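Local coordinates for HpcH/HpaI aldolase/citrate lyase family protein (Burkholderia cenocepacia, PDB 4MF4) that is of unknown function but belongs to the HpcH/HpaI aldolase/citrate lyase family and folds as a TIM-type barrel of eight parallel strands, at residues L16-L20 / Y244-T248; P26-L32 / Y48-D54. One frame throughout, in Å; residues are numbered along the deposited sequence.

Contact 1 (L16-L20 / Y244-T248); sequences LKQRL and YRLIT
Leu246 reaches across to helix 15-22 with one methyl, CD1, and overlaps two leucines that lie a single helical turn apart. Its nearer partner is Leu20, whose CD2 stands 4.0 Å from Leu246 CD1; the two side chains meet at a slant. Leu16 adds a looser touch, its CD1 lying 4.3 Å from the same Leu246 CD1. That both leucines present themselves together follows from the helix itself, in which Leu20 N bonds to Leu16 O at 2.9 Å. The Leu246 branch gets there because its CG is trans to the backbone N (chi1 -169°).

Next to this apolar patch the contact turns polar. Arg245 bends its chain at chi3, and the guanidinium comes edge-on to the helix backbone. NH2 of Arg245 gives a nearly straight bond to the carbonyl O of Arg19, 3.1 Å long with 166° at the hydrogen. The acceptor lies in the guanidinium plane, yet the donor sits well above the plane of the Arg19 carbonyl, away from a lone pair. Arg245 NH1 is 3.0 Å from Leu20 O, but the angle of 133° makes this second bond weak. NH2 is also paired with Glu25 in a salt bridge.

Leu16 and Leu20 further touch Leu27, and Leu16 reaches Trp50, while Leu20 rests on Ala225. Helix 15-22 thus covers the N-terminal ends of several barrel strands, much as an N-terminal helix does in some TIM barrels. Since both carbonyls, Arg19 O and Leu20 O, lie in the last turn of the helix, the positive guanidinium probably also meets the negative end of the helix dipole, with Glu25 balancing part of its charge.

Contact 2 (P26-L32 / Y48-D54); sequences PLYGLWL and YDWLCID
The indole of Trp50 lies flat against the backbone of Gly29, with Gly29 CA 3.3 Å from the centroid of the Trp50 five-membered ring and 15° off the ring normal, a CH-pi contact. This pose needs Trp50 CG wedged between its own N and carbonyl carbon (chi1 56°), which carries the ring over the neighbouring strand. There Trp50 NE1 donates to Leu27 O at 2.9 Å, the oxygen lying in the ring plane although the donor stands above the carbonyl plane. Tyr48 instead offers its ring face to Leu30, whose CB sits over the centre, 4.0 Å from the centroid of the Tyr48 ring; Tyr48 OH bonds to Thr260 O of the second subunit. Between these groups the backbones pair in parallel from Gly29-Trp50 to Leu32-Ile53, the first two strands of the barrel, joined through helix 37-43 as a beta-alpha-beta unit. On the face that holds Trp50, Trp31 takes Cys52 over its six-membered ring in a sulfur-aromatic contact, Cys52 SG being 3.8 Å from that centroid. Trp31 NE1 points edge-on at Asp54 OD2, 3.2 Å away, and meets it from above the carboxylate plane; Asp54 OD1 is held by Glu56 N and Arg84. At the strands' start, Asp49 OD2 accepts Tyr28 N at 2.8 Å through its anti lone pair, the bond nearly straight at 172°.

From the N terminus, helix 15-22 supplies the first half of contact 1 and leads directly into strand 27-32, the first half of contact 2. The chain then passes through helix 37-43 and returns as strand 50-54, closing contact 2 over a short loop. Five more strands follow before residues 244-248, at the start of the eighth, come back to the helix and close contact 1, so contact 2 is nested inside that far larger loop. The two meet where the barrel shuts: Arg245 O lies 2.6 Å from Leu27 N and Ile247 O 2.9 Å from Gly29 N, both probable hydrogen bonds between the last strand and the first. Leu246 also packs on Trp50, which ties the last strand to the second.

Contact 1 (L16-L20 / Y244-T248)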
loop_
_atom_site.group_PDB
_atom_site.type_symbol
_atom_site.label_atom_id
_atom_site.label_comp_id
_atom_site.label_asym_id
_atom_site.label_seq_id
_atom_site.Cartn_x
_atom_site.Cartn_y
_atom_site.Cartn_z
ATOM N N LEU A 16 -6.285 -24.750 18.711
ATOM C CA LEU A 16 -5.318 -24.246 19.675
ATOM C C LEU A 16 -5.976 -24.096 21.035
ATOM O O LEU A 16 -5.387 -24.472 22.064
ATOM C CB LEU A 16 -4.697 -22.917 19.232
ATOM C CG LEU A 16 -3.521 -22.457 20.079
ATOM C CD1 LEU A 16 -2.348 -23.413 19.946
ATOM C CD2 LEU A 16 -3.083 -21.043 19.715
ATOM N N LYS A 17 -7.194 -23.562 21.054
ATOM C CA LYS A 17 -7.958 -23.461 22.294
ATOM C C LYS A 17 -8.211 -24.842 22.898
ATOM O O LYS A 17 -8.077 -25.031 24.115
ATOM C CB LYS A 17 -9.310 -22.783 22.076
ATOM C CG LYS A 17 -10.007 -22.390 23.356
ATOM C CD LYS A 17 -11.420 -21.831 23.101
ATOM C CE LYS A 17 -12.119 -21.412 24.409
ATOM N NZ LYS A 17 -13.359 -20.594 24.182
ATOM N N GLN A 18 -8.615 -25.781 22.036
ATOM C CA GLN A 18 -8.996 -27.104 22.500
ATOM C C GLN A 18 -7.773 -27.794 23.123
ATOM O O GLN A 18 -7.848 -28.347 24.227
ATOM C CB GLN A 18 -9.621 -27.892 21.348
ATOM C CG GLN A 18 -9.929 -29.348 21.644
ATOM C CD GLN A 18 -8.757 -30.251 21.279
ATOM O OE1 GLN A 18 -8.334 -30.306 20.112
ATOM N NE2 GLN A 18 -8.214 -30.949 22.271
ATOM N N ARG A 19 -6.650 -27.762 22.413
ATOM C CA ARG A 19 -5.409 -28.328 22.943
ATOM C C ARG A 19 -4.951 -27.632 24.225
ATOM O O ARG A 19 -4.578 -28.312 25.185
ATOM C CB ARG A 19 -4.308 -28.312 21.889
ATOM C CG ARG A 19 -4.513 -29.348 20.790
ATOM C CD ARG A 19 -3.511 -29.158 19.661
ATOM N NE ARG A 19 -3.922 -28.162 18.686
ATOM C CZ ARG A 19 -3.115 -27.674 17.755
ATOM N NH1 ARG A 19 -1.861 -28.070 17.719
ATOM N NH2 ARG A 19 -3.540 -26.774 16.894
ATOM N N LEU A 20 -5.004 -26.297 24.262
ATOM C CA LEU A 20 -4.632 -25.541 25.491
ATOM C C LEU A 20 -5.431 -25.958 26.733
ATOM O O LEU A 20 -4.851 -26.097 27.818
ATOM C CB LEU A 20 -4.795 -24.037 25.326
ATOM C CG LEU A 20 -3.746 -23.274 24.511
ATOM C CD1 LEU A 20 -4.305 -21.891 24.332
ATOM C CD2 LEU A 20 -2.373 -23.232 25.168
ATOM N N TYR A 244 6.201 -25.603 30.975
ATOM C CA TYR A 244 5.540 -24.673 30.108
ATOM C C TYR A 244 5.002 -25.441 28.885
ATOM O O TYR A 244 5.677 -26.337 28.360
ATOM C CB TYR A 244 6.505 -23.607 29.604
ATOM C CG TYR A 244 6.950 -22.614 30.642
ATOM C CD1 TYR A 244 6.228 -21.418 30.875
ATOM C CD2 TYR A 244 8.081 -22.866 31.413
ATOM C CE1 TYR A 244 6.637 -20.508 31.858
ATOM C CE2 TYR A 244 8.503 -21.962 32.362
ATOM C CZ TYR A 244 7.778 -20.794 32.588
ATOM O OH TYR A 244 8.243 -19.919 33.539
ATOM N N ARG A 245 3.821 -25.049 28.418
ATOM C CA ARG A 245 3.182 -25.649 27.228
ATOM C C ARG A 245 3.219 -24.770 25.942
ATOM O O ARG A 245 3.653 -25.238 24.853
ATOM C CB ARG A 245 1.782 -26.054 27.584
ATOM C CG ARG A 245 1.787 -27.235 28.564
ATOM C CD ARG A 245 0.416 -27.770 28.753
ATOM N NE ARG A 245 -0.047 -28.298 27.469
ATOM C CZ ARG A 245 -1.278 -28.171 27.006
ATOM N NH1 ARG A 245 -2.210 -27.522 27.706
ATOM N NH2 ARG A 245 -1.566 -28.662 25.822
ATOM N N LEU A 246 2.870 -23.489 26.053
ATOM C CA LEU A 246 2.844 -22.633 24.854
ATOM C C LEU A 246 4.157 -21.887 24.726
ATOM O O LEU A 246 4.348 -20.769 25.281
ATOM C CB LEU A 246 1.674 -21.669 24.926
ATOM C CG LEU A 246 1.383 -20.913 23.638
ATOM C CD1 LEU A 246 0.423 -21.703 22.754
ATOM C CD2 LEU A 246 0.811 -19.558 23.914
ATOM N N ILE A 247 5.089 -22.500 24.003
ATOM C CA ILE A 247 6.463 -22.045 23.988
ATOM C C ILE A 247 6.780 -21.400 22.641
ATOM O O ILE A 247 6.620 -22.051 21.608
ATOM C CB ILE A 247 7.425 -23.207 24.234
ATOM C CG1 ILE A 247 7.185 -23.791 25.627
ATOM C CG2 ILE A 247 8.860 -22.712 24.123
ATOM C CD1 ILE A 247 8.003 -25.022 25.948
ATOM N N THR A 248 7.198 -20.134 22.678
ATOM C CA THR A 248 7.584 -19.384 21.494
ATOM C C THR A 248 9.071 -19.620 21.272
ATOM O O THR A 248 9.861 -19.295 22.134
ATOM C CB THR A 248 7.419 -17.849 21.664
ATOM O OG1 THR A 248 6.183 -17.504 22.284
ATOM C CG2 THR A 248 7.476 -17.150 20.347
#

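Contact 2 (P26-L32 / Y48-D54)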
loop_
_atom_site.group_PDB
_atom_site.type_symbol
_atom_site.label_atom_id
_atom_site.label_comp_id
_atom_site.label_asym_id
_atom_site.label_seq_id
_atom_site.Cartn_x
_atom_site.Cartn_y
_atom_site.Cartn_z
ATOM N N PRO A 26 3.190 -29.887 24.733
ATOM C CA PRO A 26 3.673 -28.574 24.346
ATOM C C PRO A 26 3.140 -28.123 22.990
ATOM O O PRO A 26 2.928 -28.956 22.088
ATOM C CB PRO A 26 5.196 -28.773 24.231
ATOM C CG PRO A 26 5.478 -30.120 24.815
ATOM C CD PRO A 26 4.237 -30.901 24.561
ATOM N N LEU A 27 2.965 -26.813 22.841
ATOM C CA LEU A 27 2.547 -26.219 21.591
ATOM C C LEU A 27 3.540 -25.139 21.189
ATOM O O LEU A 27 3.681 -24.128 21.884
ATOM C CB LEU A 27 1.134 -25.656 21.753
ATOM C CG LEU A 27 0.072 -26.646 22.226
ATOM C CD1 LEU A 27 -1.194 -25.946 22.676
ATOM C CD2 LEU A 27 -0.261 -27.581 21.064
ATOM N N TYR A 28 4.240 -25.354 20.080
ATOM C CA TYR A 28 5.380 -24.528 19.698
ATOM C C TYR A 28 4.980 -23.460 18.677
ATOM O O TYR A 28 4.288 -23.729 17.683
ATOM C CB TYR A 28 6.513 -25.396 19.164
ATOM C CG TYR A 28 7.032 -26.389 20.175
ATOM C CD1 TYR A 28 7.826 -25.968 21.225
ATOM C CD2 TYR A 28 6.734 -27.746 20.073
ATOM C CE1 TYR A 28 8.298 -26.863 22.180
ATOM C CE2 TYR A 28 7.214 -28.673 21.011
ATOM C CZ TYR A 28 7.989 -28.214 22.071
ATOM O OH TYR A 28 8.460 -29.074 23.046
ATOM N N GLY A 29 5.455 -22.240 18.922
ATOM C CA GLY A 29 5.031 -21.080 18.149
ATOM C C GLY A 29 6.228 -20.323 17.647
ATOM O O GLY A 29 7.359 -20.531 18.103
ATOM N N LEU A 30 5.988 -19.439 16.698
ATOM C CA LEU A 30 7.027 -18.554 16.222
ATOM C C LEU A 30 6.399 -17.145 16.225
ATOM O O LEU A 30 5.237 -17.025 15.868
ATOM C CB LEU A 30 7.364 -18.996 14.800
ATOM C CG LEU A 30 8.598 -18.465 14.104
ATOM C CD1 LEU A 30 9.899 -18.875 14.850
ATOM C CD2 LEU A 30 8.589 -18.998 12.661
ATOM N N TRP A 31 7.156 -16.125 16.657
ATOM C CA TRP A 31 6.757 -14.733 16.630
ATOM C C TRP A 31 6.979 -14.162 15.234
ATOM O O TRP A 31 8.065 -14.357 14.644
ATOM C CB TRP A 31 7.630 -13.921 17.597
ATOM C CG TRP A 31 6.904 -12.878 18.309
ATOM C CD1 TRP A 31 7.014 -11.535 18.133
ATOM C CD2 TRP A 31 5.954 -13.082 19.361
ATOM N NE1 TRP A 31 6.162 -10.894 19.009
ATOM C CE2 TRP A 31 5.503 -11.826 19.760
ATOM C CE3 TRP A 31 5.431 -14.217 19.984
ATOM C CZ2 TRP A 31 4.571 -11.659 20.776
ATOM C CZ3 TRP A 31 4.492 -14.054 20.982
ATOM C CH2 TRP A 31 4.066 -12.790 21.371
ATOM N N LEU A 32 5.957 -13.477 14.709
ATOM C CA LEU A 32 6.069 -12.845 13.417
ATOM C C LEU A 32 6.121 -11.329 13.591
ATOM O O LEU A 32 5.093 -10.700 13.818
ATOM C CB LEU A 32 4.909 -13.223 12.493
ATOM C CG LEU A 32 4.610 -14.702 12.280
ATOM C CD1 LEU A 32 3.420 -14.838 11.345
ATOM C CD2 LEU A 32 5.814 -15.450 11.742
ATOM N N TYR A 48 5.141 -25.290 12.767
ATOM C CA TYR A 48 4.826 -24.804 14.131
ATOM C C TYR A 48 3.337 -25.024 14.433
ATOM O O TYR A 48 2.477 -25.007 13.524
ATOM C CB TYR A 48 5.188 -23.326 14.278
ATOM C CG TYR A 48 6.665 -23.139 14.458
ATOM C CD1 TYR A 48 7.521 -23.164 13.386
ATOM C CD2 TYR A 48 7.203 -22.922 15.718
ATOM C CE1 TYR A 48 8.912 -23.064 13.574
ATOM C CE2 TYR A 48 8.566 -22.784 15.911
ATOM C CZ TYR A 48 9.411 -22.859 14.842
ATOM O OH TYR A 48 10.744 -22.667 15.044
ATOM N N ASP A 49 3.024 -25.224 15.704
ATOM C CA ASP A 49 1.598 -25.318 16.139
ATOM C C ASP A 49 0.876 -23.964 16.047
ATOM O O ASP A 49 -0.335 -23.911 15.758
ATOM C CB ASP A 49 1.540 -25.899 17.530
ATOM C CG ASP A 49 2.258 -27.237 17.612
ATOM O OD1 ASP A 49 1.870 -28.116 16.805
ATOM O OD2 ASP A 49 3.248 -27.390 18.399
ATOM N N TRP A 50 1.591 -22.870 16.322
ATOM C CA TRP A 50 0.976 -21.535 16.226
ATOM C C TRP A 50 1.960 -20.507 15.725
ATOM O O TRP A 50 3.164 -20.713 15.828
ATOM C CB TRP A 50 0.352 -21.115 17.578
ATOM C CG TRP A 50 1.294 -21.133 18.722
ATOM C CD1 TRP A 50 1.752 -22.231 19.408
ATOM C CD2 TRP A 50 1.915 -20.000 19.325
ATOM N NE1 TRP A 50 2.630 -21.843 20.397
ATOM C CE2 TRP A 50 2.750 -20.478 20.362
ATOM C CE3 TRP A 50 1.867 -18.627 19.078
ATOM C CZ2 TRP A 50 3.507 -19.635 21.160
ATOM C CZ3 TRP A 50 2.603 -17.787 19.904
ATOM C CH2 TRP A 50 3.436 -18.314 20.922
ATOM N N LEU A 51 1.446 -19.419 15.153
ATOM C CA LEU A 51 2.258 -18.306 14.695
ATOM C C LEU A 51 1.648 -17.009 15.205
ATOM O O LEU A 51 0.442 -16.834 15.128
ATOM C CB LEU A 51 2.296 -18.246 13.165
ATOM C CG LEU A 51 2.864 -19.446 12.409
ATOM C CD1 LEU A 51 2.644 -19.316 10.901
ATOM C CD2 LEU A 51 4.345 -19.557 12.655
ATOM N N CYS A 52 2.455 -16.117 15.762
ATOM C CA CYS A 52 1.908 -14.882 16.395
ATOM C C CYS A 52 2.143 -13.632 15.543
ATOM O O CYS A 52 3.288 -13.290 15.268
ATOM C CB CYS A 52 2.486 -14.650 17.788
ATOM S SG CYS A 52 1.651 -13.297 18.636
ATOM N N ILE A 53 1.067 -13.002 15.117
ATOM C CA ILE A 53 1.146 -11.710 14.423
ATOM C C ILE A 53 1.125 -10.643 15.496
ATOM O O ILE A 53 0.116 -10.424 16.140
ATOM C CB ILE A 53 -0.008 -11.529 13.430
ATOM C CG1 ILE A 53 0.021 -12.622 12.362
ATOM C CG2 ILE A 53 0.025 -10.153 12.744
ATOM C CD1 ILE A 53 -1.338 -12.828 11.732
ATOM N N ASP A 54 2.251 -9.964 15.702
ATOM C CA ASP A 54 2.358 -8.989 16.803
ATOM C C ASP A 54 1.900 -7.570 16.372
ATOM O O ASP A 54 2.449 -7.056 15.442
ATOM C CB ASP A 54 3.782 -8.919 17.241
ATOM C CG ASP A 54 3.986 -8.062 18.471
ATOM O OD1 ASP A 54 3.006 -7.734 19.173
ATOM O OD2 ASP A 54 5.170 -7.847 18.804
HETATM O O HOH W 1 3.847 -29.828 18.904
#